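Local coordinates for protein SAM-dependent methyltransferase (PDB 1WZN) that probably transfers a methyl group from S-adenosyl-L-methionine to an acceptor substrate, and is held here with the product S-adenosyl-L-homocysteine, at residues A[38-50]-A[97-111]. Residues are numbered along the deposited sequence; the frame is centred on the assembly and turned at random.
Sequences AKREVRRVLDLAC and VLEIAFKNEFDAVTM. With SAH (S-adenosyl-L-homocysteine), chain F.
The carboxylate of D107 reaches toward the loop 40-43 that leads into strand 44-48 and is gripped by three donors. Its OD2 accepts R43 N and R44 N, each at 2.9 Å, from opposite faces of the carboxylate plane; the R44 bond is nearly straight (176°). OD1 takes R40 NE at 2.9 Å in a salt bridge, while R40 NH1 bonds to P137 O. An asparagine in place of D107 would probably lose this salt bridge and, if its amide nitrogen took the OD2 position, leave R43 N and R44 N without their acceptor.

The R44 guanidinium lies flat against F106, the two planes 11° apart, with F106 CE1 over one guanidinium face near its rim. R44 CG stands anti to the backbone N (chi1 -170°), and the extended chain runs past the ring; NH1 forms a salt bridge with E65 OE2, while NH2 has a long one to E105 OE2. L46 CB sits over the centre of the F106 ring, 3.5 Å from its centroid, a CH-pi contact, and L46 CD2 meets F102 CD2 at 3.7 Å. L48 CD1 packs tightly on V109 CG1 (3.5 Å).

On the other face of the sheet, T110 OG1 donates to D47 OD1 (2.7 Å) from above the carboxylate plane, and T56 OG1 bonds to D47 OD2. Bonds L46 N to A108 O, T110 N to L46 O and L48 N to T110 O join the strands in parallel. Beyond them, A49 O accepts the amino group of S-adenosyl-L-homocysteine and V97 N donates to adenine N1, placing the product at the C-terminal strand ends of a Rossmann-like class I methyltransferase fold.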
ATOM      1  N   ALA A  38     -39.485 -18.396   8.821  1.00 21.73           N
ATOM      2  CA  ALA A  38     -40.059 -19.719   8.626  1.00 22.10           C
ATOM      3  C   ALA A  38     -41.580 -19.633   8.698  1.00 22.76           C
ATOM      4  O   ALA A  38     -42.128 -18.745   9.354  1.00 24.05           O
ATOM      5  CB  ALA A  38     -39.538 -20.682   9.691  1.00 20.61           C
ATOM      6  N   LYS A  39     -42.260 -20.550   8.023  1.00 23.40           N
ATOM      7  CA  LYS A  39     -43.720 -20.569   8.034  1.00 25.76           C
ATOM      8  C   LYS A  39     -44.212 -21.819   8.753  1.00 25.87           C
ATOM      9  O   LYS A  39     -45.285 -22.348   8.454  1.00 26.18           O
ATOM     10  CB  LYS A  39     -44.274 -20.533   6.608  1.00 26.69           C
ATOM     11  CG  LYS A  39     -43.968 -19.244   5.856  1.00 32.12           C
ATOM     12  CD  LYS A  39     -44.516 -18.035   6.595  1.00 36.15           C
ATOM     13  CE  LYS A  39     -44.302 -16.758   5.799  1.00 40.91           C
ATOM     14  NZ  LYS A  39     -44.783 -15.557   6.539  1.00 42.79           N
ATOM     15  N   ARG A  40     -43.404 -22.287   9.698  1.00 23.37           N
ATOM     16  CA  ARG A  40     -43.738 -23.459  10.495  1.00 22.72           C
ATOM     17  C   ARG A  40     -42.877 -23.388  11.734  1.00 23.38           C
ATOM     18  O   ARG A  40     -41.880 -22.661  11.755  1.00 22.79           O
ATOM     19  CB  ARG A  40     -43.441 -24.758   9.726  1.00 21.75           C
ATOM     20  CG  ARG A  40     -41.964 -25.009   9.405  1.00 21.79           C
ATOM     21  CD  ARG A  40     -41.756 -26.355   8.706  1.00 21.41           C
ATOM     22  NE  ARG A  40     -42.331 -27.458   9.477  1.00 19.95           N
ATOM     23  CZ  ARG A  40     -43.499 -28.044   9.209  1.00 21.87           C
ATOM     24  NH1 ARG A  40     -44.229 -27.649   8.173  1.00 21.10           N
ATOM     25  NH2 ARG A  40     -43.949 -29.014   9.995  1.00 17.45           N
ATOM     26  N   GLU A  41     -43.265 -24.122  12.773  1.00 22.49           N
ATOM     27  CA  GLU A  41     -42.487 -24.142  14.000  1.00 24.58           C
ATOM     28  C   GLU A  41     -41.209 -24.908  13.681  1.00 22.98           C
ATOM     29  O   GLU A  41     -41.252 -25.947  13.020  1.00 22.40           O
ATOM     30  CB  GLU A  41     -43.259 -24.848  15.119  1.00 29.31           C
ATOM     31  CG  GLU A  41     -42.446 -25.027  16.396  1.00 36.50           C
ATOM     32  CD  GLU A  41     -43.264 -25.599  17.542  1.00 41.33           C
ATOM     33  OE1 GLU A  41     -44.011 -26.577  17.317  1.00 44.85           O
ATOM     34  OE2 GLU A  41     -43.146 -25.077  18.671  1.00 43.92           O
ATOM     35  N   VAL A  42     -40.072 -24.393  14.133  1.00 21.94           N
ATOM     36  CA  VAL A  42     -38.805 -25.057  13.857  1.00 21.13           C
ATOM     37  C   VAL A  42     -38.334 -25.842  15.069  1.00 19.82           C
ATOM     38  O   VAL A  42     -38.091 -25.272  16.131  1.00 18.91           O
ATOM     39  CB  VAL A  42     -37.716 -24.035  13.447  1.00 20.53           C
ATOM     40  CG1 VAL A  42     -36.363 -24.733  13.321  1.00 20.73           C
ATOM     41  CG2 VAL A  42     -38.095 -23.383  12.125  1.00 20.69           C
ATOM     42  N   ARG A  43     -38.212 -27.155  14.893  1.00 21.10           N
ATOM     43  CA  ARG A  43     -37.770 -28.053  15.955  1.00 20.82           C
ATOM     44  C   ARG A  43     -36.599 -28.929  15.524  1.00 19.07           C
ATOM     45  O   ARG A  43     -35.623 -29.063  16.257  1.00 20.59           O
ATOM     46  CB  ARG A  43     -38.925 -28.964  16.388  1.00 24.22           C
ATOM     47  CG  ARG A  43     -40.096 -28.246  17.044  1.00 32.66           C
ATOM     48  CD  ARG A  43     -41.264 -29.207  17.232  1.00 38.95           C
ATOM     49  NE  ARG A  43     -42.401 -28.588  17.906  1.00 44.88           N
ATOM     50  CZ  ARG A  43     -42.409 -28.228  19.187  1.00 47.89           C
ATOM     51  NH1 ARG A  43     -41.334 -28.423  19.941  1.00 48.68           N
ATOM     52  NH2 ARG A  43     -43.496 -27.680  19.718  1.00 48.92           N
ATOM     53  N   ARG A  44     -36.706 -29.527  14.340  1.00 17.55           N
ATOM     54  CA  ARG A  44     -35.674 -30.419  13.815  1.00 17.41           C
ATOM     55  C   ARG A  44     -34.858 -29.715  12.729  1.00 17.57           C
ATOM     56  O   ARG A  44     -35.400 -29.249  11.722  1.00 16.57           O
ATOM     57  CB  ARG A  44     -36.332 -31.695  13.268  1.00 18.19           C
ATOM     58  CG  ARG A  44     -35.373 -32.831  12.889  1.00 19.68           C
ATOM     59  CD  ARG A  44     -36.180 -34.112  12.649  1.00 25.98           C
ATOM     60  NE  ARG A  44     -35.520 -35.103  11.793  1.00 32.60           N
ATOM     61  CZ  ARG A  44     -34.574 -35.952  12.187  1.00 35.57           C
ATOM     62  NH1 ARG A  44     -34.143 -35.948  13.443  1.00 36.83           N
ATOM     63  NH2 ARG A  44     -34.076 -36.835  11.325  1.00 34.05           N
ATOM     64  N   VAL A  45     -33.548 -29.655  12.949  1.00 17.58           N
ATOM     65  CA  VAL A  45     -32.627 -28.967  12.043  1.00 16.43           C
ATOM     66  C   VAL A  45     -31.537 -29.880  11.504  1.00 15.46           C
ATOM     67  O   VAL A  45     -30.979 -30.682  12.238  1.00 13.75           O
ATOM     68  CB  VAL A  45     -31.927 -27.804  12.780  1.00 17.44           C
ATOM     69  CG1 VAL A  45     -31.022 -27.036  11.828  1.00 16.18           C
ATOM     70  CG2 VAL A  45     -32.967 -26.876  13.399  1.00 19.08           C
ATOM     71  N   LEU A  46     -31.242 -29.744  10.214  1.00 14.10           N
ATOM     72  CA  LEU A  46     -30.184 -30.513   9.569  1.00 13.40           C
ATOM     73  C   LEU A  46     -29.057 -29.506   9.360  1.00 13.39           C
ATOM     74  O   LEU A  46     -29.245 -28.519   8.649  1.00 13.85           O
ATOM     75  CB  LEU A  46     -30.639 -31.044   8.203  1.00 12.86           C
ATOM     76  CG  LEU A  46     -29.551 -31.673   7.318  1.00 12.90           C
ATOM     77  CD1 LEU A  46     -28.962 -32.890   8.002  1.00 16.77           C
ATOM     78  CD2 LEU A  46     -30.140 -32.068   5.966  1.00 16.95           C
ATOM     79  N   ASP A  47     -27.908 -29.734   9.986  1.00 13.12           N
ATOM     80  CA  ASP A  47     -26.782 -28.816   9.831  1.00 12.89           C
ATOM     81  C   ASP A  47     -25.753 -29.468   8.901  1.00 13.10           C
ATOM     82  O   ASP A  47     -25.024 -30.371   9.303  1.00 12.68           O
ATOM     83  CB  ASP A  47     -26.164 -28.498  11.201  1.00 12.35           C
ATOM     84  CG  ASP A  47     -25.074 -27.444  11.115  1.00 13.68           C
ATOM     85  OD1 ASP A  47     -25.194 -26.552  10.246  1.00 13.23           O
ATOM     86  OD2 ASP A  47     -24.110 -27.501  11.910  1.00 14.37           O
ATOM     87  N   LEU A  48     -25.715 -28.999   7.653  1.00 13.12           N
ATOM     88  CA  LEU A  48     -24.824 -29.530   6.619  1.00 12.47           C
ATOM     89  C   LEU A  48     -23.387 -29.013   6.728  1.00 13.85           C
ATOM     90  O   LEU A  48     -23.172 -27.829   6.966  1.00 14.46           O
ATOM     91  CB  LEU A  48     -25.397 -29.184   5.236  1.00 13.80           C
ATOM     92  CG  LEU A  48     -26.828 -29.688   4.942  1.00 13.79           C
ATOM     93  CD1 LEU A  48     -27.335 -29.068   3.639  1.00 16.24           C
ATOM     94  CD2 LEU A  48     -26.840 -31.203   4.829  1.00 15.05           C
ATOM     95  N   ALA A  49     -22.422 -29.906   6.505  1.00 14.78           N
ATOM     96  CA  ALA A  49     -20.993 -29.591   6.612  1.00 14.24           C
ATOM     97  C   ALA A  49     -20.793 -28.977   7.991  1.00 14.83           C
ATOM     98  O   ALA A  49     -20.236 -27.888   8.136  1.00 14.18           O
ATOM     99  CB  ALA A  49     -20.565 -28.618   5.507  1.00 12.18           C
ATOM    100  N   CYS A  50     -21.247 -29.711   9.007  1.00 14.08           N
ATOM    101  CA  CYS A  50     -21.203 -29.257  10.395  1.00 13.98           C
ATOM    102  C   CYS A  50     -19.845 -29.123  11.066  1.00 13.47           C
ATOM    103  O   CYS A  50     -19.758 -28.531  12.140  1.00 13.12           O
ATOM    104  CB  CYS A  50     -22.084 -30.163  11.266  1.00 15.07           C
ATOM    105  SG  CYS A  50     -21.488 -31.858  11.371  1.00 14.62           S
ATOM    106  N   VAL A  97     -22.635 -33.665   1.350  1.00 15.91           N
ATOM    107  CA  VAL A  97     -23.885 -32.912   1.328  1.00 16.48           C
ATOM    108  C   VAL A  97     -24.581 -33.009  -0.029  1.00 18.56           C
ATOM    109  O   VAL A  97     -25.805 -32.882  -0.110  1.00 18.66           O
ATOM    110  CB  VAL A  97     -23.681 -31.399   1.644  1.00 16.01           C
ATOM    111  CG1 VAL A  97     -23.149 -31.221   3.060  1.00 16.95           C
ATOM    112  CG2 VAL A  97     -22.742 -30.762   0.628  1.00 14.58           C
ATOM    113  N   LEU A  98     -23.810 -33.233  -1.092  1.00 17.78           N
ATOM    114  CA  LEU A  98     -24.393 -33.331  -2.428  1.00 19.97           C
ATOM    115  C   LEU A  98     -25.110 -34.653  -2.654  1.00 20.42           C
ATOM    116  O   LEU A  98     -25.752 -34.853  -3.687  1.00 22.97           O
ATOM    117  CB  LEU A  98     -23.313 -33.149  -3.496  1.00 18.44           C
ATOM    118  CG  LEU A  98     -22.574 -31.810  -3.469  1.00 18.39           C
ATOM    119  CD1 LEU A  98     -21.517 -31.789  -4.564  1.00 18.92           C
ATOM    120  CD2 LEU A  98     -23.560 -30.664  -3.657  1.00 18.75           C
ATOM    121  N   GLU A  99     -25.003 -35.555  -1.688  1.00 21.22           N
ATOM    122  CA  GLU A  99     -25.629 -36.862  -1.807  1.00 22.13           C
ATOM    123  C   GLU A  99     -26.716 -37.126  -0.774  1.00 22.01           C
ATOM    124  O   GLU A  99     -27.147 -38.268  -0.612  1.00 21.16           O
ATOM    125  CB  GLU A  99     -24.562 -37.955  -1.713  1.00 25.05           C
ATOM    126  CG  GLU A  99     -23.636 -38.030  -2.918  1.00 29.81           C
ATOM    127  CD  GLU A  99     -22.408 -38.889  -2.663  1.00 35.24           C
ATOM    128  OE1 GLU A  99     -22.490 -39.823  -1.837  1.00 36.54           O
ATOM    129  OE2 GLU A  99     -21.360 -38.637  -3.298  1.00 38.38           O
ATOM    130  N   ILE A 100     -27.162 -36.092  -0.066  1.00 20.67           N
ATOM    131  CA  ILE A 100     -28.204 -36.317   0.924  1.00 18.81           C
ATOM    132  C   ILE A 100     -29.472 -36.764   0.210  1.00 20.69           C
ATOM    133  O   ILE A 100     -29.688 -36.429  -0.959  1.00 18.73           O
ATOM    134  CB  ILE A 100     -28.513 -35.053   1.765  1.00 18.47           C
ATOM    135  CG1 ILE A 100     -28.990 -33.908   0.863  1.00 18.46           C
ATOM    136  CG2 ILE A 100     -27.278 -34.656   2.572  1.00 18.43           C
ATOM    137  CD1 ILE A 100     -29.425 -32.668   1.639  1.00 16.70           C
ATOM    138  N   ALA A 101     -30.307 -37.526   0.910  1.00 19.23           N
ATOM    139  CA  ALA A 101     -31.543 -38.022   0.317  1.00 21.79           C
ATOM    140  C   ALA A 101     -32.737 -37.867   1.252  1.00 21.95           C
ATOM    141  O   ALA A 101     -33.722 -38.604   1.147  1.00 24.20           O
ATOM    142  CB  ALA A 101     -31.373 -39.486  -0.081  1.00 22.65           C
ATOM    143  N   PHE A 102     -32.650 -36.906   2.164  1.00 20.45           N
ATOM    144  CA  PHE A 102     -33.735 -36.661   3.102  1.00 20.41           C
ATOM    145  C   PHE A 102     -34.934 -36.141   2.327  1.00 21.37           C
ATOM    146  O   PHE A 102     -34.783 -35.370   1.378  1.00 20.16           O
ATOM    147  CB  PHE A 102     -33.294 -35.645   4.152  1.00 20.85           C
ATOM    148  CG  PHE A 102     -32.107 -36.092   4.949  1.00 21.03           C
ATOM    149  CD1 PHE A 102     -32.211 -37.171   5.825  1.00 21.69           C
ATOM    150  CD2 PHE A 102     -30.881 -35.457   4.809  1.00 20.02           C
ATOM    151  CE1 PHE A 102     -31.107 -37.609   6.552  1.00 22.79           C
ATOM    152  CE2 PHE A 102     -29.773 -35.884   5.524  1.00 21.28           C
ATOM    153  CZ  PHE A 102     -29.884 -36.965   6.402  1.00 23.45           C
ATOM    154  N   LYS A 103     -36.127 -36.554   2.734  1.00 19.68           N
ATOM    155  CA  LYS A 103     -37.329 -36.130   2.037  1.00 21.22           C
ATOM    156  C   LYS A 103     -38.331 -35.428   2.937  1.00 22.18           C
ATOM    157  O   LYS A 103     -39.005 -36.070   3.753  1.00 19.55           O
ATOM    158  CB  LYS A 103     -38.002 -37.338   1.375  1.00 25.02           C
ATOM    159  CG  LYS A 103     -37.076 -38.136   0.472  1.00 28.90           C
ATOM    160  CD  LYS A 103     -36.641 -37.322  -0.740  1.00 31.88           C
ATOM    161  CE  LYS A 103     -35.508 -38.018  -1.483  1.00 35.31           C
ATOM    162  NZ  LYS A 103     -35.806 -39.464  -1.709  1.00 38.67           N
ATOM    163  N   ASN A 104     -38.414 -34.110   2.780  1.00 18.35           N
ATOM    164  CA  ASN A 104     -39.347 -33.283   3.534  1.00 19.95           C
ATOM    165  C   ASN A 104     -39.437 -33.705   4.998  1.00 20.98           C
ATOM    166  O   ASN A 104     -40.519 -34.005   5.509  1.00 19.25           O
ATOM    167  CB  ASN A 104     -40.717 -33.365   2.856  1.00 22.46           C
ATOM    168  CG  ASN A 104     -40.603 -33.336   1.333  1.00 25.82           C
ATOM    169  OD1 ASN A 104     -40.645 -34.377   0.666  1.00 24.91           O
ATOM    170  ND2 ASN A 104     -40.423 -32.137   0.779  1.00 26.91           N
ATOM    171  N   GLU A 105     -38.297 -33.710   5.683  1.00 21.01           N
ATOM    172  CA  GLU A 105     -38.299 -34.128   7.076  1.00 21.68           C
ATOM    173  C   GLU A 105     -37.604 -33.197   8.063  1.00 20.21           C
ATOM    174  O   GLU A 105     -37.490 -33.520   9.242  1.00 16.97           O
ATOM    175  CB  GLU A 105     -37.722 -35.540   7.181  1.00 26.50           C
ATOM    176  CG  GLU A 105     -36.270 -35.673   6.774  1.00 26.13           C
ATOM    177  CD  GLU A 105     -35.830 -37.126   6.747  1.00 31.28           C
ATOM    178  OE1 GLU A 105     -36.042 -37.804   5.713  1.00 33.97           O
ATOM    179  OE2 GLU A 105     -35.292 -37.596   7.770  1.00 30.62           O
ATOM    180  N   PHE A 106     -37.145 -32.041   7.589  1.00 16.73           N
ATOM    181  CA  PHE A 106     -36.493 -31.072   8.466  1.00 16.55           C
ATOM    182  C   PHE A 106     -37.223 -29.740   8.416  1.00 15.93           C
ATOM    183  O   PHE A 106     -37.686 -29.316   7.352  1.00 16.42           O
ATOM    184  CB  PHE A 106     -35.028 -30.881   8.057  1.00 15.81           C
ATOM    185  CG  PHE A 106     -34.151 -32.037   8.421  1.00 15.69           C
ATOM    186  CD1 PHE A 106     -33.747 -32.231   9.741  1.00 15.88           C
ATOM    187  CD2 PHE A 106     -33.756 -32.956   7.458  1.00 14.27           C
ATOM    188  CE1 PHE A 106     -32.966 -33.328  10.095  1.00 14.88           C
ATOM    189  CE2 PHE A 106     -32.973 -34.061   7.802  1.00 14.29           C
ATOM    190  CZ  PHE A 106     -32.578 -34.245   9.126  1.00 14.87           C
ATOM    191  N   ASP A 107     -37.347 -29.090   9.571  1.00 14.63           N
ATOM    192  CA  ASP A 107     -38.010 -27.793   9.643  1.00 14.03           C
ATOM    193  C   ASP A 107     -37.068 -26.720   9.126  1.00 15.25           C
ATOM    194  O   ASP A 107     -37.500 -25.671   8.648  1.00 14.40           O
ATOM    195  CB  ASP A 107     -38.398 -27.455  11.081  1.00 15.78           C
ATOM    196  CG  ASP A 107     -39.331 -28.479  11.686  1.00 15.20           C
ATOM    197  OD1 ASP A 107     -40.328 -28.828  11.023  1.00 15.23           O
ATOM    198  OD2 ASP A 107     -39.066 -28.918  12.819  1.00 15.82           O
ATOM    199  N   ALA A 108     -35.771 -26.982   9.248  1.00 14.41           N
ATOM    200  CA  ALA A 108     -34.763 -26.044   8.773  1.00 16.35           C
ATOM    201  C   ALA A 108     -33.489 -26.787   8.413  1.00 15.97           C
ATOM    202  O   ALA A 108     -33.194 -27.852   8.961  1.00 14.60           O
ATOM    203  CB  ALA A 108     -34.466 -24.993   9.840  1.00 14.83           C
ATOM    204  N   VAL A 109     -32.743 -26.217   7.477  1.00 15.60           N
ATOM    205  CA  VAL A 109     -31.477 -26.789   7.048  1.00 13.84           C
ATOM    206  C   VAL A 109     -30.500 -25.627   7.105  1.00 15.57           C
ATOM    207  O   VAL A 109     -30.817 -24.531   6.641  1.00 15.08           O
ATOM    208  CB  VAL A 109     -31.544 -27.309   5.599  1.00 14.45           C
ATOM    209  CG1 VAL A 109     -30.168 -27.810   5.162  1.00 12.37           C
ATOM    210  CG2 VAL A 109     -32.575 -28.441   5.492  1.00 15.48           C
ATOM    211  N   THR A 110     -29.331 -25.859   7.688  1.00 15.03           N
ATOM    212  CA  THR A 110     -28.326 -24.811   7.800  1.00 15.72           C
ATOM    213  C   THR A 110     -26.980 -25.251   7.238  1.00 14.80           C
ATOM    214  O   THR A 110     -26.677 -26.440   7.148  1.00 13.42           O
ATOM    215  CB  THR A 110     -28.097 -24.398   9.281  1.00 13.92           C
ATOM    216  OG1 THR A 110     -27.706 -25.550  10.043  1.00 16.13           O
ATOM    217  CG2 THR A 110     -29.365 -23.809   9.888  1.00 15.53           C
ATOM    218  N   MET A 111     -26.185 -24.269   6.836  1.00 16.62           N
ATOM    219  CA  MET A 111     -24.836 -24.510   6.345  1.00 15.96           C
ATOM    220  C   MET A 111     -24.106 -23.274   6.810  1.00 15.75           C
ATOM    221  O   MET A 111     -24.248 -22.204   6.219  1.00 17.02           O
ATOM    222  CB  MET A 111     -24.779 -24.622   4.827  1.00 16.74           C
ATOM    223  CG  MET A 111     -23.352 -24.826   4.333  1.00 17.33           C
ATOM    224  SD  MET A 111     -23.248 -25.344   2.617  1.00 20.07           S
ATOM    225  CE  MET A 111     -23.462 -27.097   2.819  1.00 17.13           C
TER
HETATM  226  N   SAH F1001     -20.188 -25.520   9.863  1.00 16.53           N
HETATM  227  CA  SAH F1001     -18.881 -25.598  10.646  1.00 16.95           C
HETATM  228  CB  SAH F1001     -17.640 -25.894   9.850  1.00 18.90           C
HETATM  229  CG  SAH F1001     -17.162 -24.957   8.753  1.00 17.92           C
HETATM  230  SD  SAH F1001     -15.677 -25.767   8.004  1.00 17.57           S
HETATM  231  C   SAH F1001     -18.757 -24.216  11.432  1.00 18.08           C
HETATM  232  O   SAH F1001     -19.645 -23.351  11.313  1.00 17.25           O
HETATM  233  OXT SAH F1001     -17.708 -24.090  12.180  1.00 20.54           O
HETATM  234  C5' SAH F1001     -16.247 -26.382   6.466  1.00 16.16           C
HETATM  235  C4' SAH F1001     -16.765 -27.896   6.600  1.00 15.87           C
HETATM  236  O4' SAH F1001     -17.146 -28.219   5.258  1.00 17.24           O
HETATM  237  C3' SAH F1001     -15.718 -28.928   6.953  1.00 17.57           C
HETATM  238  O3' SAH F1001     -16.050 -29.579   8.180  1.00 16.94           O
HETATM  239  C2' SAH F1001     -15.707 -29.875   5.683  1.00 15.43           C
HETATM  240  O2' SAH F1001     -15.401 -31.224   6.015  1.00 18.24           O
HETATM  241  C1' SAH F1001     -17.103 -29.671   5.123  1.00 15.89           C
HETATM  242  N9  SAH F1001     -17.316 -29.986   3.835  1.00 17.41           N
HETATM  243  C8  SAH F1001     -16.751 -29.541   2.647  1.00 17.36           C
HETATM  244  N7  SAH F1001     -17.224 -30.081   1.572  1.00 17.55           N
HETATM  245  C5  SAH F1001     -18.212 -30.990   2.042  1.00 17.74           C
HETATM  246  C6  SAH F1001     -19.088 -31.881   1.337  1.00 17.62           C
HETATM  247  N6  SAH F1001     -19.108 -32.006   0.003  1.00 17.64           N
HETATM  248  N1  SAH F1001     -19.930 -32.621   2.142  1.00 15.44           N
HETATM  249  C2  SAH F1001     -19.940 -32.524   3.503  1.00 17.18           C
HETATM  250  N3  SAH F1001     -19.114 -31.678   4.214  1.00 16.44           N
HETATM  251  C4  SAH F1001     -18.281 -30.947   3.423  1.00 16.93           C